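Local coordinates for structural polyprotein, VP1 (Israeli acute paralysis virus, PDB 5CDD) that probably serves as a structural component of the virus shell, being the VP1 piece cut from a longer capsid polyprotein, at residues 44-49 with 181-186; 62-67 with 165-170; 49-54 with 73-78. All blocks are in the same frame, centred on the assembly; numbering follows the deposited sequence.

In the fold
Strand order marks this chain as a jelly roll: strand 47-55 pairs with 176-184 in one sheet, and 61-62 with 166-172 in the other. Contact 1, whose centre lies about 5 Å from the centre of the chain, is buried strand pairing in the first sheet. Contact 2, its centre about 12 Å from that point but likewise buried, joins the second sheet to the start of helix 64-73 through one backbone bond and aliphatic packing. Contact 3 shares Ile49 with contact 1 and ties strand 47-55 to the turn before helix 77-82 through a salt bridge as well as Ile49 packing; some of its residues are partly exposed. Both reach a second VP1 copy, contact 3 through a salt bridge.

Contact 1: residues 44-49 with 181-186; sequences RTFRTI and ARAGND
Arg47 and Arg182 form the antiparallel hydrogen-bonded pair that sets the register here. Arg182 N donates to Arg47 O at 3.1 Å, while the return bond from Arg47 N to Arg182 O, at 3.3 Å, is weak. Thr48 and Ala181 make the next, non-hydrogen-bonded pair.

The Arg182 side chain can be followed outward from CB. Its first torsion (chi1 67°) lodges Arg182 CG between the backbone N and the carbonyl carbon, 3.7 Å from Ile49 CG2. From CG to NE the chain runs extended, crossing Ile49 at about a right angle and keeping to the same methyl: Arg182 CD is 4.0 Å and Arg182 NE 3.6 Å from Ile49 CG2. The aliphatic part of Arg182 thus packs on Ile49, while NE forms a salt bridge with Asp76 and NH2 with Asp71.

Phe46 presents a face to Ala183, whose CB stands 3.6 Å from the Phe46 ring centroid and only 2° off the normal, a CH-pi contact; Ala181 O lies at the ring edge. Beyond the paired residues a water bridges Arg44 O and Gly184 O, 2.9 Å from each, and Gly184 is also bonded to Leu43 through the backbone. The Arg44 guanidinium has Asn185 O over one face, and its NH2 bonds to Phe188 O.

The pair belongs to the BIDG sheet of the jelly roll. Strand 176-184 runs between 47-55 and 87-98, and Arg182 touches helices 64-73 and 77-82. Phe46 has Lys95 of strand 87-98 as a cation-pi partner.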
loop_
_atom_site.group_PDB
_atom_site.type_symbol
_atom_site.label_atom_id
_atom_site.label_comp_id
_atom_site.label_asym_id
_atom_site.label_seq_id
_atom_site.Cartn_x
_atom_site.Cartn_y
_atom_site.Cartn_z
ATOM N N ARG A 44 -15.255 -19.543 -24.208
ATOM C CA ARG A 44 -15.116 -18.235 -23.578
ATOM C C ARG A 44 -14.791 -17.235 -24.681
ATOM O O ARG A 44 -15.169 -16.065 -24.616
ATOM C CB ARG A 44 -13.991 -18.258 -22.541
ATOM C CG ARG A 44 -14.233 -19.226 -21.395
ATOM C CD ARG A 44 -15.395 -18.778 -20.521
ATOM N NE ARG A 44 -15.721 -19.772 -19.501
ATOM C CZ ARG A 44 -16.400 -20.891 -19.733
ATOM N NH1 ARG A 44 -16.836 -21.165 -20.954
ATOM N NH2 ARG A 44 -16.636 -21.743 -18.745
ATOM N N THR A 45 -14.084 -17.716 -25.698
ATOM C CA THR A 45 -13.718 -16.893 -26.845
ATOM C C THR A 45 -14.966 -16.688 -27.698
ATOM O O THR A 45 -15.736 -17.625 -27.909
ATOM C CB THR A 45 -12.665 -17.589 -27.725
ATOM O OG1 THR A 45 -13.170 -18.860 -28.151
ATOM C CG2 THR A 45 -11.377 -17.799 -26.959
ATOM N N PHE A 46 -15.168 -15.469 -28.185
ATOM C CA PHE A 46 -16.328 -15.180 -29.019
ATOM C C PHE A 46 -16.041 -15.462 -30.482
ATOM O O PHE A 46 -14.931 -15.234 -30.964
ATOM C CB PHE A 46 -16.764 -13.722 -28.863
ATOM C CG PHE A 46 -17.512 -13.444 -27.592
ATOM C CD1 PHE A 46 -16.852 -13.410 -26.370
ATOM C CD2 PHE A 46 -18.886 -13.227 -27.618
ATOM C CE1 PHE A 46 -17.549 -13.164 -25.189
ATOM C CE2 PHE A 46 -19.591 -12.982 -26.445
ATOM C CZ PHE A 46 -18.921 -12.949 -25.228
ATOM N N ARG A 47 -17.052 -15.958 -31.184
ATOM C CA ARG A 47 -16.933 -16.270 -32.603
ATOM C C ARG A 47 -18.255 -15.929 -33.275
ATOM O O ARG A 47 -19.320 -16.116 -32.685
ATOM C CB ARG A 47 -16.608 -17.752 -32.790
ATOM C CG ARG A 47 -15.176 -18.121 -32.424
ATOM C CD ARG A 47 -14.200 -17.574 -33.448
ATOM N NE ARG A 47 -12.822 -17.978 -33.184
ATOM C CZ ARG A 47 -12.031 -17.415 -32.275
ATOM N NH1 ARG A 47 -12.479 -16.411 -31.531
ATOM N NH2 ARG A 47 -10.788 -17.851 -32.114
ATOM N N THR A 48 -18.191 -15.418 -34.500
ATOM C CA THR A 48 -19.406 -15.047 -35.215
ATOM C C THR A 48 -20.192 -16.273 -35.654
ATOM O O THR A 48 -19.612 -17.288 -36.040
ATOM C CB THR A 48 -19.099 -14.183 -36.464
ATOM O OG1 THR A 48 -18.314 -14.937 -37.395
ATOM C CG2 THR A 48 -18.336 -12.932 -36.070
ATOM N N ILE A 49 -21.515 -16.179 -35.575
ATOM C CA ILE A 49 -22.387 -17.270 -35.987
ATOM C C ILE A 49 -23.191 -16.830 -37.198
ATOM O O ILE A 49 -23.841 -17.637 -37.850
ATOM C CB ILE A 49 -23.351 -17.681 -34.859
ATOM C CG1 ILE A 49 -24.162 -16.469 -34.388
ATOM C CG2 ILE A 49 -22.564 -18.278 -33.716
ATOM C CD1 ILE A 49 -25.166 -16.770 -33.282
ATOM N N ALA A 181 -22.193 -12.594 -32.648
ATOM C CA ALA A 181 -21.111 -13.427 -32.140
ATOM C C ALA A 181 -21.512 -13.889 -30.746
ATOM O O ALA A 181 -22.046 -13.105 -29.962
ATOM C CB ALA A 181 -19.822 -12.629 -32.077
ATOM N N ARG A 182 -21.266 -15.157 -30.433
ATOM C CA ARG A 182 -21.627 -15.678 -29.122
ATOM C C ARG A 182 -20.516 -16.464 -28.443
ATOM O O ARG A 182 -19.453 -16.706 -29.017
ATOM C CB ARG A 182 -22.863 -16.573 -29.225
ATOM C CG ARG A 182 -22.625 -17.856 -29.996
ATOM C CD ARG A 182 -23.818 -18.786 -29.903
ATOM N NE ARG A 182 -23.612 -19.996 -30.691
ATOM C CZ ARG A 182 -24.486 -20.992 -30.776
ATOM N NH1 ARG A 182 -25.635 -20.928 -30.115
ATOM N NH2 ARG A 182 -24.213 -22.052 -31.528
ATOM N N ALA A 183 -20.793 -16.860 -27.206
ATOM C CA ALA A 183 -19.876 -17.632 -26.379
ATOM C C ALA A 183 -20.648 -17.960 -25.111
ATOM O O ALA A 183 -21.757 -17.463 -24.915
ATOM C CB ALA A 183 -18.640 -16.808 -26.041
ATOM N N GLY A 184 -20.081 -18.804 -24.260
ATOM C CA GLY A 184 -20.760 -19.140 -23.024
ATOM C C GLY A 184 -20.294 -18.192 -21.938
ATOM O O GLY A 184 -19.273 -17.529 -22.105
ATOM N N ASN A 185 -21.034 -18.099 -20.838
ATOM C CA ASN A 185 -20.609 -17.219 -19.758
ATOM C C ASN A 185 -19.467 -17.939 -19.044
ATOM O O ASN A 185 -19.016 -18.986 -19.506
ATOM C CB ASN A 185 -21.778 -16.906 -18.810
ATOM C CG ASN A 185 -22.173 -18.081 -17.949
ATOM O OD1 ASN A 185 -21.916 -19.235 -18.289
ATOM N ND2 ASN A 185 -22.825 -17.794 -16.830
ATOM N N ASP A 186 -18.991 -17.397 -17.932
ATOM C CA ASP A 186 -17.868 -18.013 -17.236
ATOM C C ASP A 186 -18.197 -19.346 -16.550
ATOM O O ASP A 186 -17.341 -19.934 -15.890
ATOM C CB ASP A 186 -17.281 -17.011 -16.232
ATOM C CG ASP A 186 -15.773 -17.152 -16.077
ATOM O OD1 ASP A 186 -15.072 -17.271 -17.107
ATOM O OD2 ASP A 186 -15.286 -17.128 -14.925
HETATM O O HOH W 1 -17.147 -15.648 -22.499
#

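Contact 2: residues 62-67 with 165-170; sequences PITDLT and DSSLMY
Ser167 holds its OG anti to the backbone N (chi1 180°), which points the hydroxyl at Ile63 CD1; Leu168, with CG likewise anti (chi1 -177°), brings CG and CD2 to the margin of Ile63, while its CB makes the closest side-chain touch. The Ile63 side chain crosses Leu168 at about a right angle. Ile63 CG1 rests on Leu168 CB at 3.4 Å, and the Ile63 CG2 methyl reaches Leu168 CD2 at 4.2 Å. Thr64 CG2 adds a looser approach, 3.9 Å from Ser167 OG.

The backbone evidence is simpler. Ile63 N donates to Leu168 O at 3.2 Å with an N-H...O angle of 165°. Pro62 CA lies 3.6 Å from that Leu168 O in a CA-H...O contact, and Pro62 pairs with Met169 as an antiparallel non-hydrogen-bonded bridge. Strand 61-62 is the outermost strand of the CHEF sheet within this chain, beside 166-172, and its next bond is between Thr61 and Tyr170.

Ile63 O accepts from Leu66 N. Both Ile63 and Leu168 also rest on Tyr94 of strand 87-98 in the opposing sheet. Ile63 therefore works in two directions, its N-H spent on the strand and its carbonyl on the first helical turn. The chemistry implied is a strand-to-helix junction held by main-chain bonding and aliphatic packing, with no pairing of charges between the two segments.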
loop_
_atom_site.group_PDB
_atom_site.type_symbol
_atom_site.label_atom_id
_atom_site.label_comp_id
_atom_site.label_asym_id
_atom_site.label_seq_id
_atom_site.Cartn_x
_atom_site.Cartn_y
_atom_site.Cartn_z
ATOM N N PRO A 62 -36.956 -14.045 -30.253
ATOM C CA PRO A 62 -36.177 -14.943 -29.396
ATOM C C PRO A 62 -34.978 -15.391 -30.228
ATOM O O PRO A 62 -35.132 -15.723 -31.407
ATOM C CB PRO A 62 -37.143 -16.097 -29.125
ATOM C CG PRO A 62 -38.501 -15.493 -29.355
ATOM C CD PRO A 62 -38.275 -14.624 -30.552
ATOM N N ILE A 63 -33.789 -15.401 -29.636
ATOM C CA ILE A 63 -32.610 -15.799 -30.395
ATOM C C ILE A 63 -32.603 -17.266 -30.803
ATOM O O ILE A 63 -31.757 -17.680 -31.594
ATOM C CB ILE A 63 -31.294 -15.476 -29.645
ATOM C CG1 ILE A 63 -31.483 -15.617 -28.130
ATOM C CG2 ILE A 63 -30.817 -14.089 -30.021
ATOM C CD1 ILE A 63 -31.592 -17.052 -27.655
ATOM N N THR A 64 -33.546 -18.046 -30.285
ATOM C CA THR A 64 -33.626 -19.448 -30.654
ATOM C C THR A 64 -33.937 -19.508 -32.148
ATOM O O THR A 64 -33.595 -20.471 -32.827
ATOM C CB THR A 64 -34.735 -20.183 -29.878
ATOM O OG1 THR A 64 -35.966 -19.460 -29.989
ATOM C CG2 THR A 64 -34.366 -20.329 -28.413
ATOM N N ASP A 65 -34.574 -18.456 -32.656
ATOM C CA ASP A 65 -34.917 -18.379 -34.073
ATOM C C ASP A 65 -33.643 -18.398 -34.903
ATOM O O ASP A 65 -33.634 -18.860 -36.043
ATOM C CB ASP A 65 -35.704 -17.100 -34.374
ATOM C CG ASP A 65 -37.059 -17.070 -33.686
ATOM O OD1 ASP A 65 -37.540 -18.144 -33.260
ATOM O OD2 ASP A 65 -37.650 -15.971 -33.583
ATOM N N LEU A 66 -32.568 -17.887 -34.316
ATOM C CA LEU A 66 -31.266 -17.846 -34.965
ATOM C C LEU A 66 -30.417 -18.999 -34.443
ATOM O O LEU A 66 -29.719 -19.673 -35.198
ATOM C CB LEU A 66 -30.567 -16.522 -34.648
ATOM C CG LEU A 66 -29.086 -16.418 -35.027
ATOM C CD1 LEU A 66 -28.939 -16.497 -36.536
ATOM C CD2 LEU A 66 -28.511 -15.114 -34.504
ATOM N N THR A 67 -30.498 -19.209 -33.136
ATOM C CA THR A 67 -29.753 -20.246 -32.437
ATOM C C THR A 67 -30.034 -21.673 -32.898
ATOM O O THR A 67 -29.104 -22.456 -33.084
ATOM C CB THR A 67 -30.002 -20.128 -30.914
ATOM O OG1 THR A 67 -28.981 -19.306 -30.337
ATOM C CG2 THR A 67 -30.018 -21.489 -30.242
ATOM N N ASP A 165 -35.006 -23.863 -18.898
ATOM C CA ASP A 165 -33.992 -22.876 -18.563
ATOM C C ASP A 165 -34.289 -21.578 -19.305
ATOM O O ASP A 165 -35.154 -21.533 -20.184
ATOM C CB ASP A 165 -32.601 -23.405 -18.930
ATOM C CG ASP A 165 -32.473 -23.744 -20.401
ATOM O OD1 ASP A 165 -33.367 -24.433 -20.936
ATOM O OD2 ASP A 165 -31.471 -23.329 -21.020
ATOM N N SER A 166 -33.567 -20.524 -18.943
ATOM C CA SER A 166 -33.748 -19.208 -19.547
ATOM C C SER A 166 -33.045 -19.026 -20.885
ATOM O O SER A 166 -32.074 -19.711 -21.195
ATOM C CB SER A 166 -33.277 -18.129 -18.570
ATOM O OG SER A 166 -31.957 -18.411 -18.119
ATOM N N SER A 167 -33.561 -18.091 -21.673
ATOM C CA SER A 167 -33.012 -17.788 -22.985
ATOM C C SER A 167 -33.075 -16.277 -23.202
ATOM O O SER A 167 -33.577 -15.542 -22.353
ATOM C CB SER A 167 -33.810 -18.521 -24.070
ATOM O OG SER A 167 -33.300 -18.239 -25.359
ATOM N N LEU A 168 -32.563 -15.816 -24.337
ATOM C CA LEU A 168 -32.566 -14.391 -24.640
ATOM C C LEU A 168 -33.643 -14.002 -25.655
ATOM O O LEU A 168 -34.022 -14.794 -26.521
ATOM C CB LEU A 168 -31.197 -13.974 -25.184
ATOM C CG LEU A 168 -31.005 -12.488 -25.487
ATOM C CD1 LEU A 168 -30.831 -11.738 -24.179
ATOM C CD2 LEU A 168 -29.790 -12.287 -26.375
ATOM N N MET A 169 -34.137 -12.775 -25.529
ATOM C CA MET A 169 -35.136 -12.248 -26.446
ATOM C C MET A 169 -34.642 -10.890 -26.933
ATOM O O MET A 169 -34.362 -9.999 -26.136
ATOM C CB MET A 169 -36.488 -12.099 -25.757
ATOM C CG MET A 169 -37.565 -11.576 -26.687
ATOM S SD MET A 169 -39.205 -11.702 -25.989
ATOM C CE MET A 169 -39.248 -10.243 -24.938
ATOM N N TYR A 170 -34.543 -10.744 -28.248
ATOM C CA TYR A 170 -34.045 -9.522 -28.867
ATOM C C TYR A 170 -35.156 -8.565 -29.293
ATOM O O TYR A 170 -36.262 -8.987 -29.617
ATOM C CB TYR A 170 -33.208 -9.902 -30.085
ATOM C CG TYR A 170 -32.215 -8.858 -30.510
ATOM C CD1 TYR A 170 -31.096 -8.583 -29.729
ATOM C CD2 TYR A 170 -32.379 -8.159 -31.704
ATOM C CE1 TYR A 170 -30.159 -7.638 -30.128
ATOM C CE2 TYR A 170 -31.451 -7.211 -32.113
ATOM C CZ TYR A 170 -30.341 -6.955 -31.321
ATOM O OH TYR A 170 -29.411 -6.021 -31.717
#

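Contact 3: residues 49-54 with 73-78; sequences ITDNWI and QGRDYM
Asp51 and Arg75 cross at about a right angle, whereas Ile49 and Asp76 lie side by side and point the same way; these two orientations define the contact. In the first pair the carboxylate and guanidinium planes are 55° apart, so they meet by a single bond and do not dock flat. Arg75 NH2 donates to Asp51 OD2 at 3.2 Å, a salt bridge on the syn side of the carboxylate but 27° out of its plane. Arg75 NH1 is next, 3.6 Å from Asp51 OD2. The arginine reaches this far because its chain is fully extended from CG to NE.

In the second pair the Ile49 CG2 methyl lies nearest Asp76 OD1, with Asp76 CG 3.6 Å and Asp76 CB 3.8 Å from the same Ile49 CG2. With CG of Asp76 between its backbone N and carbonyl carbon (chi1 73°), the carboxylate lies alongside the methyl. Asp76 is the N-cap of helix 77-82: OD2 accepts from Ser79 N, and the other oxygen is engaged by Arg182. On the strand side, Ile49 and Thr50 both face Val180, a classic beta bulge.

Arg75 NE forms a salt bridge with Asp127 of a second VP1 copy, and Asp51 OD1 has a long, weak ion pair with Arg111 of that subunit. The intrachain bridge therefore belongs to a charge network spanning the subunit boundary. Asp76, gripped by a helix N-H and an arginine, is probably kept ionised by both.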
loop_
_atom_site.group_PDB
_atom_site.type_symbol
_atom_site.label_atom_id
_atom_site.label_comp_id
_atom_site.label_asym_id
_atom_site.label_seq_id
_atom_site.Cartn_x
_atom_site.Cartn_y
_atom_site.Cartn_z
ATOM N N ILE A 49 -21.515 -16.179 -35.575
ATOM C CA ILE A 49 -22.387 -17.270 -35.987
ATOM C C ILE A 49 -23.191 -16.830 -37.198
ATOM O O ILE A 49 -23.841 -17.637 -37.850
ATOM C CB ILE A 49 -23.351 -17.681 -34.859
ATOM C CG1 ILE A 49 -24.162 -16.469 -34.388
ATOM C CG2 ILE A 49 -22.564 -18.278 -33.716
ATOM C CD1 ILE A 49 -25.166 -16.770 -33.282
ATOM N N THR A 50 -23.137 -15.535 -37.488
ATOM C CA THR A 50 -23.834 -14.958 -38.630
ATOM C C THR A 50 -23.296 -13.558 -38.881
ATOM O O THR A 50 -23.287 -12.720 -37.982
ATOM C CB THR A 50 -25.364 -14.870 -38.403
ATOM O OG1 THR A 50 -25.989 -14.334 -39.576
ATOM C CG2 THR A 50 -25.686 -13.969 -37.226
ATOM N N ASP A 51 -22.831 -13.307 -40.099
ATOM C CA ASP A 51 -22.298 -11.996 -40.433
ATOM C C ASP A 51 -23.428 -11.047 -40.791
ATOM O O ASP A 51 -23.191 -9.894 -41.143
ATOM C CB ASP A 51 -21.318 -12.100 -41.604
ATOM C CG ASP A 51 -20.112 -12.967 -41.282
ATOM O OD1 ASP A 51 -19.287 -12.559 -40.434
ATOM O OD2 ASP A 51 -19.989 -14.059 -41.878
ATOM N N ASN A 52 -24.664 -11.530 -40.705
ATOM C CA ASN A 52 -25.803 -10.686 -41.037
ATOM C C ASN A 52 -27.134 -11.240 -40.545
ATOM O O ASN A 52 -27.690 -12.161 -41.140
ATOM C CB ASN A 52 -25.871 -10.475 -42.550
ATOM C CG ASN A 52 -26.705 -9.271 -42.930
ATOM O OD1 ASN A 52 -26.399 -8.147 -42.534
ATOM N ND2 ASN A 52 -27.761 -9.495 -43.702
ATOM N N TRP A 53 -27.647 -10.668 -39.464
ATOM C CA TRP A 53 -28.918 -11.106 -38.910
ATOM C C TRP A 53 -29.953 -10.020 -39.169
ATOM O O TRP A 53 -29.948 -8.973 -38.522
ATOM C CB TRP A 53 -28.781 -11.366 -37.410
ATOM C CG TRP A 53 -29.958 -12.077 -36.820
ATOM C CD1 TRP A 53 -30.691 -13.072 -37.404
ATOM C CD2 TRP A 53 -30.503 -11.898 -35.506
ATOM N NE1 TRP A 53 -31.657 -13.523 -36.537
ATOM C CE2 TRP A 53 -31.564 -12.821 -35.364
ATOM C CE3 TRP A 53 -30.196 -11.048 -34.433
ATOM C CZ2 TRP A 53 -32.323 -12.919 -34.190
ATOM C CZ3 TRP A 53 -30.950 -11.147 -33.265
ATOM C CH2 TRP A 53 -32.000 -12.077 -33.155
ATOM N N ILE A 54 -30.837 -10.279 -40.125
ATOM C CA ILE A 54 -31.868 -9.321 -40.496
ATOM C C ILE A 54 -33.118 -9.441 -39.633
ATOM O O ILE A 54 -33.646 -10.535 -39.428
ATOM C CB ILE A 54 -32.253 -9.491 -41.976
ATOM C CG1 ILE A 54 -30.991 -9.428 -42.839
ATOM C CG2 ILE A 54 -33.226 -8.401 -42.392
ATOM C CD1 ILE A 54 -31.215 -9.744 -44.296
ATOM N N GLN A 73 -25.368 -26.138 -37.604
ATOM C CA GLN A 73 -24.338 -25.941 -38.620
ATOM C C GLN A 73 -22.944 -26.381 -38.194
ATOM O O GLN A 73 -22.235 -27.037 -38.957
ATOM C CB GLN A 73 -24.294 -24.475 -39.044
ATOM C CG GLN A 73 -25.640 -23.930 -39.473
ATOM C CD GLN A 73 -25.527 -22.570 -40.120
ATOM O OE1 GLN A 73 -24.884 -21.666 -39.584
ATOM N NE2 GLN A 73 -26.159 -22.413 -41.279
ATOM N N GLY A 74 -22.551 -26.012 -36.982
ATOM C CA GLY A 74 -21.236 -26.385 -36.493
ATOM C C GLY A 74 -20.151 -25.437 -36.961
ATOM O O GLY A 74 -18.994 -25.834 -37.100
ATOM N N ARG A 75 -20.521 -24.181 -37.203
ATOM C CA ARG A 75 -19.565 -23.178 -37.655
ATOM C C ARG A 75 -18.729 -22.627 -36.500
ATOM O O ARG A 75 -17.499 -22.630 -36.570
ATOM C CB ARG A 75 -20.281 -22.022 -38.359
ATOM C CG ARG A 75 -19.327 -20.957 -38.880
ATOM C CD ARG A 75 -20.052 -19.723 -39.390
ATOM N NE ARG A 75 -19.112 -18.650 -39.711
ATOM C CZ ARG A 75 -19.467 -17.416 -40.057
ATOM N NH1 ARG A 75 -20.749 -17.086 -40.132
ATOM N NH2 ARG A 75 -18.537 -16.507 -40.320
ATOM N N ASP A 76 -19.388 -22.150 -35.445
ATOM C CA ASP A 76 -18.671 -21.603 -34.294
ATOM C C ASP A 76 -18.270 -22.705 -33.316
ATOM O O ASP A 76 -18.620 -23.869 -33.504
ATOM C CB ASP A 76 -19.516 -20.547 -33.568
ATOM C CG ASP A 76 -20.664 -21.147 -32.778
ATOM O OD1 ASP A 76 -21.293 -20.406 -31.992
ATOM O OD2 ASP A 76 -20.944 -22.354 -32.938
ATOM N N TYR A 77 -17.542 -22.336 -32.268
ATOM C CA TYR A 77 -17.087 -23.310 -31.284
ATOM C C TYR A 77 -18.205 -23.941 -30.463
ATOM O O TYR A 77 -18.188 -25.148 -30.221
ATOM C CB TYR A 77 -16.057 -22.677 -30.344
ATOM C CG TYR A 77 -14.787 -22.235 -31.036
ATOM C CD1 TYR A 77 -14.207 -23.022 -32.027
ATOM C CD2 TYR A 77 -14.151 -21.046 -30.683
ATOM C CE1 TYR A 77 -13.027 -22.639 -32.652
ATOM C CE2 TYR A 77 -12.966 -20.654 -31.302
ATOM C CZ TYR A 77 -12.412 -21.456 -32.286
ATOM O OH TYR A 77 -11.245 -21.079 -32.910
ATOM N N MET A 78 -19.173 -23.141 -30.030
ATOM C CA MET A 78 -20.271 -23.682 -29.242
ATOM C C MET A 78 -21.019 -24.766 -30.003
ATOM O O MET A 78 -21.363 -25.805 -29.441
ATOM C CB MET A 78 -21.241 -22.574 -28.827
ATOM C CG MET A 78 -20.729 -21.726 -27.681
ATOM S SD MET A 78 -21.997 -20.650 -27.016
ATOM C CE MET A 78 -22.900 -21.795 -26.003
#